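Local coordinates for protein Exo-1,5-alpha-l-arabinofuranobiosidase (Gibberella zeae, PDB 2YDT) that probably cleaves alpha-1,5-linked arabinan from its chain end, releasing arabinobiose, and holds arabinofuranose and iminosugar units in a pocket at the propeller centre, at residues A[27-32]-A[46-51]. Sequence-based numbering, arbitrary orientation.
Sequences QVLYAR and ENYSPE. With AHR (alpha-L-arabinofuranose), chain C.
Glu46 and Leu29 bind each other through the backbone: Glu46 N donates to Leu29 O over 2.8 Å, and a weak return bond runs from Leu29 N to Glu46 O. Tyr48 N also reaches Gln27 O at 3.0 Å. Between these bonds Val28 CA makes a CA-H...O contact with Glu46 O.

The polar side-chain work belongs to Glu46, whose chain runs extended beyond CG to the sugar. Its OE2 accepts a 2.6 Å hydrogen bond from O5 of the arabinofuranose and a further one from the backbone of Gln87. The hydroxyl of Tyr48 donates to Glu46 OE1, also over 2.6 Å, coming from above the carboxylate plane, so each carboxylate oxygen is held by a donor.

Van der Waals contacts line the same site. A chi1 of -163° turns Leu29 CG away from the backbone N and lays the side chain along Glu46, leaving CD2 beside Glu46 OE1 (3.5 Å) and sugar C5 (4.0 Å); Leu29 CB rests against Tyr48 CE2 at 4.1 Å. Tyr30 CB sits 3.6 Å from Glu46 CD. The planes of the Tyr30 ring and the carboxylate are 15° apart, but OE2 comes in obliquely near CD1 and the two do not stack.

On the other face, Val28 and Asn47 pack on Phe17 of strand 11-17. The contact lies at the end of the hairpin 28-35/41-47 away from its turn, in the first two strands of a four-stranded antiparallel blade with 28-35 at its edge, and Pro88 of strand 87-92 packs against Tyr30 and Glu46.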
loop_
_atom_site.group_PDB
_atom_site.type_symbol
_atom_site.label_atom_id
_atom_site.label_comp_id
_atom_site.label_asym_id
_atom_site.label_seq_id
_atom_site.Cartn_x
_atom_site.Cartn_y
_atom_site.Cartn_z
ATOM N N GLN A 27 8.632 12.293 10.194
ATOM C CA GLN A 27 10.025 11.973 9.861
ATOM C C GLN A 27 10.119 10.886 8.802
ATOM O O GLN A 27 10.738 11.079 7.763
ATOM C CB GLN A 27 10.903 11.703 11.098
ATOM C CG GLN A 27 10.860 12.827 12.133
ATOM C CD GLN A 27 11.847 12.614 13.247
ATOM O OE1 GLN A 27 11.821 11.572 13.879
ATOM N NE2 GLN A 27 12.752 13.589 13.487
ATOM N N VAL A 28 9.513 9.745 9.082
ATOM C CA VAL A 28 9.305 8.680 8.115
ATOM C C VAL A 28 7.873 8.189 8.313
ATOM O O VAL A 28 7.294 8.378 9.396
ATOM C CB VAL A 28 10.304 7.548 8.269
ATOM C CG1 VAL A 28 11.735 8.065 7.985
ATOM C CG2 VAL A 28 10.190 6.849 9.687
ATOM N N LEU A 29 7.302 7.566 7.275
ATOM C CA LEU A 29 5.952 7.007 7.333
ATOM C C LEU A 29 5.803 6.173 6.057
ATOM O O LEU A 29 6.515 6.393 5.068
ATOM C CB LEU A 29 4.901 8.140 7.359
ATOM C CG LEU A 29 3.496 7.760 7.816
ATOM C CD1 LEU A 29 3.470 7.461 9.353
ATOM C CD2 LEU A 29 2.456 8.822 7.424
ATOM N N TYR A 30 4.861 5.223 6.047
ATOM C CA TYR A 30 4.413 4.639 4.758
ATOM C C TYR A 30 5.460 3.766 4.109
ATOM O O TYR A 30 5.904 4.023 2.984
ATOM C CB TYR A 30 3.902 5.752 3.799
ATOM C CG TYR A 30 2.767 5.321 2.887
ATOM C CD1 TYR A 30 1.453 5.771 3.113
ATOM C CD2 TYR A 30 2.999 4.510 1.778
ATOM C CE1 TYR A 30 0.414 5.415 2.304
ATOM C CE2 TYR A 30 1.956 4.135 0.949
ATOM C CZ TYR A 30 0.671 4.604 1.194
ATOM O OH TYR A 30 -0.385 4.238 0.366
ATOM N N ALA A 31 5.851 2.688 4.787
ATOM C CA ALA A 31 6.861 1.761 4.282
ATOM C C ALA A 31 6.271 0.808 3.246
ATOM O O ALA A 31 5.159 0.319 3.412
ATOM C CB ALA A 31 7.487 0.935 5.459
ATOM N N ARG A 32 7.074 0.534 2.217
ATOM C CA ARG A 32 6.699 -0.405 1.153
ATOM C C ARG A 32 7.871 -1.253 0.716
ATOM O O ARG A 32 8.951 -0.695 0.409
ATOM C CB ARG A 32 6.118 0.363 -0.057
ATOM C CG ARG A 32 4.741 0.959 0.209
ATOM C CD ARG A 32 3.665 -0.081 0.325
ATOM N NE ARG A 32 2.322 0.459 0.417
ATOM C CZ ARG A 32 1.667 0.724 1.539
ATOM N NH1 ARG A 32 2.225 0.606 2.721
ATOM N NH2 ARG A 32 0.419 1.102 1.472
ATOM N N GLU A 46 7.952 7.382 2.841
ATOM C CA GLU A 46 7.869 8.870 2.833
ATOM C C GLU A 46 8.986 9.396 3.711
ATOM O O GLU A 46 9.061 9.044 4.880
ATOM C CB GLU A 46 6.545 9.367 3.400
ATOM C CG GLU A 46 5.318 8.940 2.618
ATOM C CD GLU A 46 3.987 9.270 3.281
ATOM O OE1 GLU A 46 3.942 9.721 4.425
ATOM O OE2 GLU A 46 2.966 9.037 2.613
ATOM N N ASN A 47 9.818 10.299 3.177
ATOM C CA ASN A 47 11.027 10.765 3.847
ATOM C C ASN A 47 10.921 12.277 4.035
ATOM O O ASN A 47 10.972 13.054 3.074
ATOM C CB ASN A 47 12.206 10.376 2.953
ATOM C CG ASN A 47 13.564 10.519 3.629
ATOM O OD1 ASN A 47 13.876 9.743 4.531
ATOM N ND2 ASN A 47 14.400 11.465 3.141
ATOM N N TYR A 48 10.641 12.685 5.267
ATOM C CA TYR A 48 10.236 14.068 5.589
ATOM C C TYR A 48 11.480 14.916 5.900
ATOM O O TYR A 48 11.621 15.499 6.979
ATOM C CB TYR A 48 9.219 14.124 6.728
ATOM C CG TYR A 48 7.852 13.559 6.423
ATOM C CD1 TYR A 48 6.767 14.390 6.246
ATOM C CD2 TYR A 48 7.641 12.181 6.299
ATOM C CE1 TYR A 48 5.488 13.900 5.953
ATOM C CE2 TYR A 48 6.375 11.684 6.001
ATOM C CZ TYR A 48 5.296 12.538 5.835
ATOM O OH TYR A 48 4.036 12.061 5.532
ATOM N N SER A 49 12.297 15.069 4.881
ATOM C CA SER A 49 13.543 15.830 5.020
ATOM C C SER A 49 13.264 17.335 4.993
ATOM O O SER A 49 12.271 17.786 4.473
ATOM C CB SER A 49 14.527 15.424 3.922
ATOM O OG SER A 49 13.950 15.623 2.647
ATOM N N PRO A 50 14.175 18.138 5.581
ATOM C CA PRO A 50 14.047 19.596 5.480
ATOM C C PRO A 50 14.346 20.038 4.052
ATOM O O PRO A 50 15.346 19.612 3.481
ATOM C CB PRO A 50 15.139 20.115 6.459
ATOM C CG PRO A 50 15.714 18.897 7.102
ATOM C CD PRO A 50 15.405 17.719 6.265
ATOM N N GLU A 51 13.492 20.913 3.504
ATOM C CA GLU A 51 13.528 21.309 2.110
ATOM C C GLU A 51 13.998 22.780 1.967
ATOM O O GLU A 51 13.627 23.568 2.778
ATOM C CB GLU A 51 12.130 21.206 1.532
ATOM C CG GLU A 51 11.650 19.761 1.402
ATOM C CD GLU A 51 10.258 19.670 0.824
ATOM O OE1 GLU A 51 9.317 20.050 1.546
ATOM O OE2 GLU A 51 10.124 19.240 -0.353
HETATM O O5 AHR C . 0.600 9.473 3.665
HETATM C C5 AHR C . 0.562 10.680 4.447
HETATM C C4 AHR C . -0.826 10.965 4.967
HETATM O O4 AHR C . -1.759 11.204 3.933
HETATM C C3 AHR C . -0.907 12.268 5.783
HETATM O O3 AHR C . -0.450 12.123 7.151
HETATM C C2 AHR C . -2.392 12.541 5.764
HETATM O O2 AHR C . -2.765 13.922 5.883
HETATM C C1 AHR C . -2.819 11.975 4.437
#